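Local coordinates for protein response regulator aspartate phosphatase H (Bacillus subtilis, PDB 3Q15) that dephosphorylates the sporulation phosphotransferase Spo0F and also acts on the competence regulator ComA, helping to separate the two developmental programmes in time, at residues A[33-38]-A[57-62]; A[251-256]-A[281-286]. All blocks are in the same frame, centred on the assembly; numbering follows the deposited sequence.

How the contacts relate
The two contacts lie on opposite sides of the chain's centre, their own centres about 48 Å apart and their nearest atoms about 33 Å apart, and they share no helix. Contact 1 comes first along the chain and joins helices 28-41 and 49-67, both within the small N-terminal three-helix bundle. Contact 2 follows much later, where helix 238-255 faces helix 277-290 across two neighbouring predicted TPR repeats of the large C-terminal domain. Each is therefore internal to one domain: the first ties two consecutive bundle helices together, the second links successive repeats, and neither spans the connection between the domains.

Contact 1: A[33-38]-A[57-62]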
loop_
_atom_site.group_PDB
_atom_site.type_symbol
_atom_site.label_atom_id
_atom_site.label_comp_id
_atom_site.label_asym_id
_atom_site.label_seq_id
_atom_site.Cartn_x
_atom_site.Cartn_y
_atom_site.Cartn_z
ATOM N N ILE A 33 -36.172 7.281 10.186
ATOM C CA ILE A 33 -36.022 5.867 10.506
ATOM C C ILE A 33 -34.561 5.529 10.792
ATOM O O ILE A 33 -34.229 4.997 11.852
ATOM C CB ILE A 33 -36.544 4.970 9.362
ATOM C CG1 ILE A 33 -38.046 5.183 9.162
ATOM C CG2 ILE A 33 -36.248 3.504 9.650
ATOM C CD1 ILE A 33 -38.635 4.382 8.020
ATOM N N LEU A 34 -33.689 5.849 9.843
ATOM C CA LEU A 34 -32.271 5.544 9.987
ATOM C C LEU A 34 -31.642 6.263 11.179
ATOM O O LEU A 34 -30.825 5.688 11.894
ATOM C CB LEU A 34 -31.521 5.854 8.691
ATOM C CG LEU A 34 -31.851 4.873 7.563
ATOM C CD1 LEU A 34 -31.330 5.368 6.224
ATOM C CD2 LEU A 34 -31.305 3.488 7.882
ATOM N N LYS A 35 -32.034 7.515 11.394
ATOM C CA LYS A 35 -31.559 8.273 12.547
ATOM C C LYS A 35 -31.939 7.565 13.844
ATOM O O LYS A 35 -31.139 7.489 14.779
ATOM C CB LYS A 35 -32.140 9.688 12.525
ATOM C CG LYS A 35 -31.766 10.555 13.722
ATOM C CD LYS A 35 -32.287 11.979 13.542
ATOM C CE LYS A 35 -31.803 12.909 14.644
ATOM N NZ LYS A 35 -32.385 12.566 15.970
ATOM N N ALA A 36 -33.162 7.043 13.896
ATOM C CA ALA A 36 -33.644 6.337 15.078
ATOM C C ALA A 36 -32.877 5.039 15.300
ATOM O O ALA A 36 -32.564 4.680 16.435
ATOM C CB ALA A 36 -35.146 6.062 14.968
ATOM N N GLU A 37 -32.577 4.334 14.214
ATOM C CA GLU A 37 -31.826 3.087 14.311
ATOM C C GLU A 37 -30.417 3.334 14.828
ATOM O O GLU A 37 -29.933 2.615 15.699
ATOM C CB GLU A 37 -31.767 2.377 12.957
ATOM C CG GLU A 37 -33.115 1.896 12.449
ATOM C CD GLU A 37 -33.000 1.094 11.170
ATOM O OE1 GLU A 37 -31.876 0.670 10.832
ATOM O OE2 GLU A 37 -34.034 0.889 10.503
ATOM N N VAL A 38 -29.761 4.353 14.285
ATOM C CA VAL A 38 -28.394 4.675 14.679
ATOM C C VAL A 38 -28.316 4.940 16.177
ATOM O O VAL A 38 -27.387 4.491 16.850
ATOM C CB VAL A 38 -27.857 5.895 13.914
ATOM C CG1 VAL A 38 -26.516 6.330 14.479
ATOM C CG2 VAL A 38 -27.737 5.583 12.435
ATOM N N LEU A 57 -22.385 15.450 14.029
ATOM C CA LEU A 57 -22.373 16.266 12.825
ATOM C C LEU A 57 -23.557 15.902 11.925
ATOM O O LEU A 57 -24.210 16.779 11.354
ATOM C CB LEU A 57 -21.054 16.096 12.072
ATOM C CG LEU A 57 -19.781 16.553 12.790
ATOM C CD1 LEU A 57 -18.547 16.202 11.965
ATOM C CD2 LEU A 57 -19.825 18.050 13.096
ATOM N N MET A 58 -23.837 14.607 11.804
ATOM C CA MET A 58 -24.965 14.171 10.989
ATOM C C MET A 58 -26.285 14.661 11.582
ATOM O O MET A 58 -27.192 15.047 10.848
ATOM C CB MET A 58 -24.983 12.651 10.812
ATOM C CG MET A 58 -25.948 12.184 9.736
ATOM S SD MET A 58 -25.552 12.862 8.110
ATOM C CE MET A 58 -23.892 12.229 7.878
ATOM N N CYS A 59 -26.387 14.654 12.908
ATOM C CA CYS A 59 -27.563 15.195 13.584
ATOM C C CYS A 59 -27.791 16.651 13.183
ATOM O O CYS A 59 -28.929 17.090 13.016
ATOM C CB CYS A 59 -27.420 15.092 15.106
ATOM S SG CYS A 59 -27.677 13.434 15.784
ATOM N N PHE A 60 -26.697 17.390 13.032
ATOM C CA PHE A 60 -26.763 18.801 12.671
ATOM C C PHE A 60 -27.170 18.942 11.209
ATOM O O PHE A 60 -28.017 19.766 10.861
ATOM C CB PHE A 60 -25.410 19.474 12.925
ATOM C CG PHE A 60 -25.402 20.959 12.667
ATOM C CD1 PHE A 60 -25.973 21.836 13.575
ATOM C CD2 PHE A 60 -24.804 21.475 11.529
ATOM C CE1 PHE A 60 -25.964 23.202 13.342
ATOM C CE2 PHE A 60 -24.790 22.840 11.291
ATOM C CZ PHE A 60 -25.370 23.705 12.200
ATOM N N ARG A 61 -26.561 18.124 10.358
ATOM C CA ARG A 61 -26.883 18.115 8.939
ATOM C C ARG A 61 -28.346 17.728 8.742
ATOM O O ARG A 61 -29.038 18.295 7.898
ATOM C CB ARG A 61 -25.961 17.148 8.195
ATOM C CG ARG A 61 -26.181 17.104 6.698
ATOM C CD ARG A 61 -26.088 18.489 6.074
ATOM N NE ARG A 61 -26.267 18.428 4.625
ATOM C CZ ARG A 61 -27.451 18.438 4.024
ATOM N NH1 ARG A 61 -28.559 18.517 4.747
ATOM N NH2 ARG A 61 -27.530 18.374 2.703
ATOM N N HIS A 62 -28.812 16.769 9.536
ATOM C CA HIS A 62 -30.204 16.337 9.493
ATOM C C HIS A 62 -31.150 17.478 9.857
ATOM O O HIS A 62 -32.223 17.618 9.271
ATOM C CB HIS A 62 -30.426 15.151 10.434
ATOM C CG HIS A 62 -31.849 14.686 10.497
ATOM N ND1 HIS A 62 -32.333 13.658 9.715
ATOM C CD2 HIS A 62 -32.893 15.109 11.249
ATOM C CE1 HIS A 62 -33.614 13.468 9.984
ATOM N NE2 HIS A 62 -33.978 14.336 10.911
#
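Lys35 and Cys59 form the closest CA pair between segments 33-38 and 57-62, with 8.1 Å from Lys35 CA to Cys59 CA. Both segments are helical throughout, lying on helices 28-41 and 49-67, and each helix runs on beyond them in both directions. Contact across this gap is made by three side chains, and Lys35 does most of the bridging. Its CB is directed at the facing helix, and CG stands anti to the backbone N (chi1 177°), which sends an extended stem straight out from helix 28-41. This stem places the methylene CD over the middle of the His62 ring in a CH-pi contact, 3.9 Å from Lys35 CD to the centroid of the His62 ring and only 8° from the ring normal; only the last torsion turns the ammonium group aside. The two side chains cross at about a right angle, and the imidazole offers its flat face to the aliphatic stem of the lysine.

This pairing belongs to the N-terminal three-helix bundle of the Rap phosphatase, in which helix 9-24 supplies the third member. From that helix Trp19 touches Lys35 and meets the His62 ring, and its NE1 is hydrogen-bonded to His62 ND1. The other ring nitrogen, NE2, is hydrogen-bonded to Glu32, one turn before Lys35 on helix 28-41. With both nitrogens engaged, the rotation of the imidazole is fixed and its face is held beneath the lysine methylene.

The ammonium end passes beyond the ring, leaving Lys35 NZ 5.6 Å from His62 NE2, and forms a salt bridge with Glu39 on its own helix. Beside this stem, Cys59 adds a lighter contact, its SG lying 4.3 Å from Lys35 CE.

Contact 2: A[251-256]-A[281-286]; sequences VSREKV and FQFIEE
Arg253 reaches from the end region of helix 238-255 to Glu286 on helix 277-290, the nearest pair of CA atoms, Arg253 CA and Glu286 CA, being 11.6 Å apart. The close part is a salt bridge made side-on, in which two nitrogens converge on one carboxylate oxygen: Arg253 NE lies 3.0 Å from Glu286 OE1, and Arg253 NH2 lies 2.9 Å from the same OE1. The oxygen sits in the guanidinium plane, and both bonds are bent, with N-H...O angles of 144° and 150°. NE meets OE1 nearly in line with its C-O bond, whereas NH2 arrives on the syn side, somewhat out of the carboxylate plane; the two planes are turned 40° apart. Glu286 gets there on an extended chain that leaves its helix beside its own carbonyl carbon.

Packing at this surface is much thinner around the grip. Phe283 presents its ring edge, CE1 lying 3.9 Å from Arg253 NH2, and apart from this edge and Glu286 nothing in 281-286 packs on the exposed arginine. An alanine in place of Glu286 would probably leave the guanidinium without its anionic mate and free to swing, with only the slight Phe283 contact remaining between the segments.

Leu264 and Ser268 of the intervening helix 260-273 touch Glu286 and Phe283 respectively, consistent with the stacked helical hairpins of successive TPR repeats, here predicted repeats 4 and 5.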
loop_
_atom_site.group_PDB
_atom_site.type_symbol
_atom_site.label_atom_id
_atom_site.label_comp_id
_atom_site.label_asym_id
_atom_site.label_seq_id
_atom_site.Cartn_x
_atom_site.Cartn_y
_atom_site.Cartn_z
ATOM N N VAL A 251 6.587 -4.834 37.504
ATOM C CA VAL A 251 5.659 -3.721 37.342
ATOM C C VAL A 251 4.228 -4.223 37.143
ATOM O O VAL A 251 3.268 -3.565 37.544
ATOM C CB VAL A 251 6.082 -2.791 36.182
ATOM C CG1 VAL A 251 6.262 -3.584 34.903
ATOM C CG2 VAL A 251 5.070 -1.671 35.991
ATOM N N SER A 252 4.097 -5.400 36.536
ATOM C CA SER A 252 2.793 -6.024 36.334
ATOM C C SER A 252 2.155 -6.447 37.657
ATOM O O SER A 252 1.074 -5.977 38.008
ATOM C CB SER A 252 2.912 -7.234 35.403
ATOM O OG SER A 252 3.176 -6.835 34.069
ATOM N N ARG A 253 2.828 -7.335 38.385
ATOM C CA ARG A 253 2.323 -7.823 39.667
ATOM C C ARG A 253 1.968 -6.685 40.622
ATOM O O ARG A 253 1.063 -6.814 41.448
ATOM C CB ARG A 253 3.347 -8.744 40.341
ATOM C CG ARG A 253 3.705 -9.995 39.554
ATOM C CD ARG A 253 4.444 -10.996 40.434
ATOM N NE ARG A 253 4.778 -12.229 39.724
ATOM C CZ ARG A 253 5.976 -12.499 39.216
ATOM N NH1 ARG A 253 6.963 -11.623 39.339
ATOM N NH2 ARG A 253 6.189 -13.646 38.588
ATOM N N GLU A 254 2.684 -5.571 40.506
ATOM C CA GLU A 254 2.543 -4.477 41.462
ATOM C C GLU A 254 1.525 -3.416 41.048
ATOM O O GLU A 254 0.903 -2.791 41.906
ATOM C CB GLU A 254 3.903 -3.823 41.748
ATOM C CG GLU A 254 4.908 -4.751 42.421
ATOM C CD GLU A 254 6.185 -4.038 42.840
ATOM O OE1 GLU A 254 6.226 -2.789 42.769
ATOM O OE2 GLU A 254 7.148 -4.726 43.243
ATOM N N LYS A 255 1.349 -3.215 39.744
ATOM C CA LYS A 255 0.483 -2.136 39.271
ATOM C C LYS A 255 -0.420 -2.481 38.082
ATOM O O LYS A 255 -1.462 -1.852 37.898
ATOM C CB LYS A 255 1.309 -0.886 38.957
ATOM C CG LYS A 255 1.981 -0.273 40.177
ATOM C CD LYS A 255 2.654 1.041 39.836
ATOM C CE LYS A 255 3.259 1.687 41.071
ATOM N NZ LYS A 255 3.835 3.026 40.765
ATOM N N VAL A 256 -0.028 -3.464 37.275
ATOM C CA VAL A 256 -0.839 -3.855 36.118
ATOM C C VAL A 256 -0.894 -5.371 35.920
ATOM O O VAL A 256 -0.308 -5.901 34.976
ATOM C CB VAL A 256 -0.348 -3.176 34.821
ATOM C CG1 VAL A 256 -0.802 -1.724 34.780
ATOM C CG2 VAL A 256 1.164 -3.269 34.706
ATOM N N PHE A 281 8.414 -24.062 34.260
ATOM C CA PHE A 281 7.176 -24.691 34.704
ATOM C C PHE A 281 6.547 -23.928 35.861
ATOM O O PHE A 281 5.326 -23.905 36.015
ATOM C CB PHE A 281 7.407 -26.155 35.088
ATOM C CG PHE A 281 7.478 -27.084 33.911
ATOM C CD1 PHE A 281 7.684 -26.592 32.634
ATOM C CD2 PHE A 281 7.321 -28.448 34.079
ATOM C CE1 PHE A 281 7.745 -27.442 31.550
ATOM C CE2 PHE A 281 7.379 -29.303 32.996
ATOM C CZ PHE A 281 7.591 -28.799 31.730
ATOM N N GLN A 282 7.389 -23.297 36.668
ATOM C CA GLN A 282 6.913 -22.491 37.781
ATOM C C GLN A 282 6.060 -21.325 37.291
ATOM O O GLN A 282 4.973 -21.079 37.811
ATOM C CB GLN A 282 8.091 -21.962 38.596
ATOM C CG GLN A 282 7.733 -20.804 39.511
ATOM C CD GLN A 282 8.954 -20.152 40.124
ATOM O OE1 GLN A 282 9.089 -18.927 40.114
ATOM N NE2 GLN A 282 9.852 -20.969 40.667
ATOM N N PHE A 283 6.559 -20.606 36.292
ATOM C CA PHE A 283 5.852 -19.438 35.785
ATOM C C PHE A 283 4.671 -19.844 34.911
ATOM O O PHE A 283 3.707 -19.093 34.773
ATOM C CB PHE A 283 6.806 -18.498 35.034
ATOM C CG PHE A 283 7.908 -17.934 35.895
ATOM C CD1 PHE A 283 7.620 -17.038 36.912
ATOM C CD2 PHE A 283 9.229 -18.302 35.689
ATOM C CE1 PHE A 283 8.626 -16.517 37.709
ATOM C CE2 PHE A 283 10.242 -17.784 36.482
ATOM C CZ PHE A 283 9.940 -16.891 37.493
ATOM N N ILE A 284 4.746 -21.036 34.329
ATOM C CA ILE A 284 3.631 -21.578 33.563
ATOM C C ILE A 284 2.429 -21.840 34.466
ATOM O O ILE A 284 1.313 -21.420 34.165
ATOM C CB ILE A 284 4.006 -22.890 32.861
ATOM C CG1 ILE A 284 5.082 -22.639 31.805
ATOM C CG2 ILE A 284 2.774 -23.515 32.228
ATOM C CD1 ILE A 284 5.611 -23.905 31.176
ATOM N N GLU A 285 2.662 -22.538 35.573
ATOM C CA GLU A 285 1.594 -22.807 36.527
ATOM C C GLU A 285 1.073 -21.505 37.123
ATOM O O GLU A 285 -0.112 -21.383 37.426
ATOM C CB GLU A 285 2.073 -23.744 37.641
ATOM C CG GLU A 285 2.349 -25.169 37.185
ATOM C CD GLU A 285 2.665 -26.100 38.344
ATOM O OE1 GLU A 285 2.562 -27.333 38.163
ATOM O OE2 GLU A 285 3.017 -25.601 39.434
ATOM N N GLU A 286 1.965 -20.533 37.287
ATOM C CA GLU A 286 1.582 -19.240 37.840
ATOM C C GLU A 286 0.651 -18.501 36.887
ATOM O O GLU A 286 -0.330 -17.896 37.314
ATOM C CB GLU A 286 2.820 -18.390 38.141
ATOM C CG GLU A 286 2.504 -17.019 38.724
ATOM C CD GLU A 286 3.752 -16.213 39.058
ATOM O OE1 GLU A 286 3.671 -14.968 39.040
ATOM O OE2 GLU A 286 4.809 -16.817 39.345
#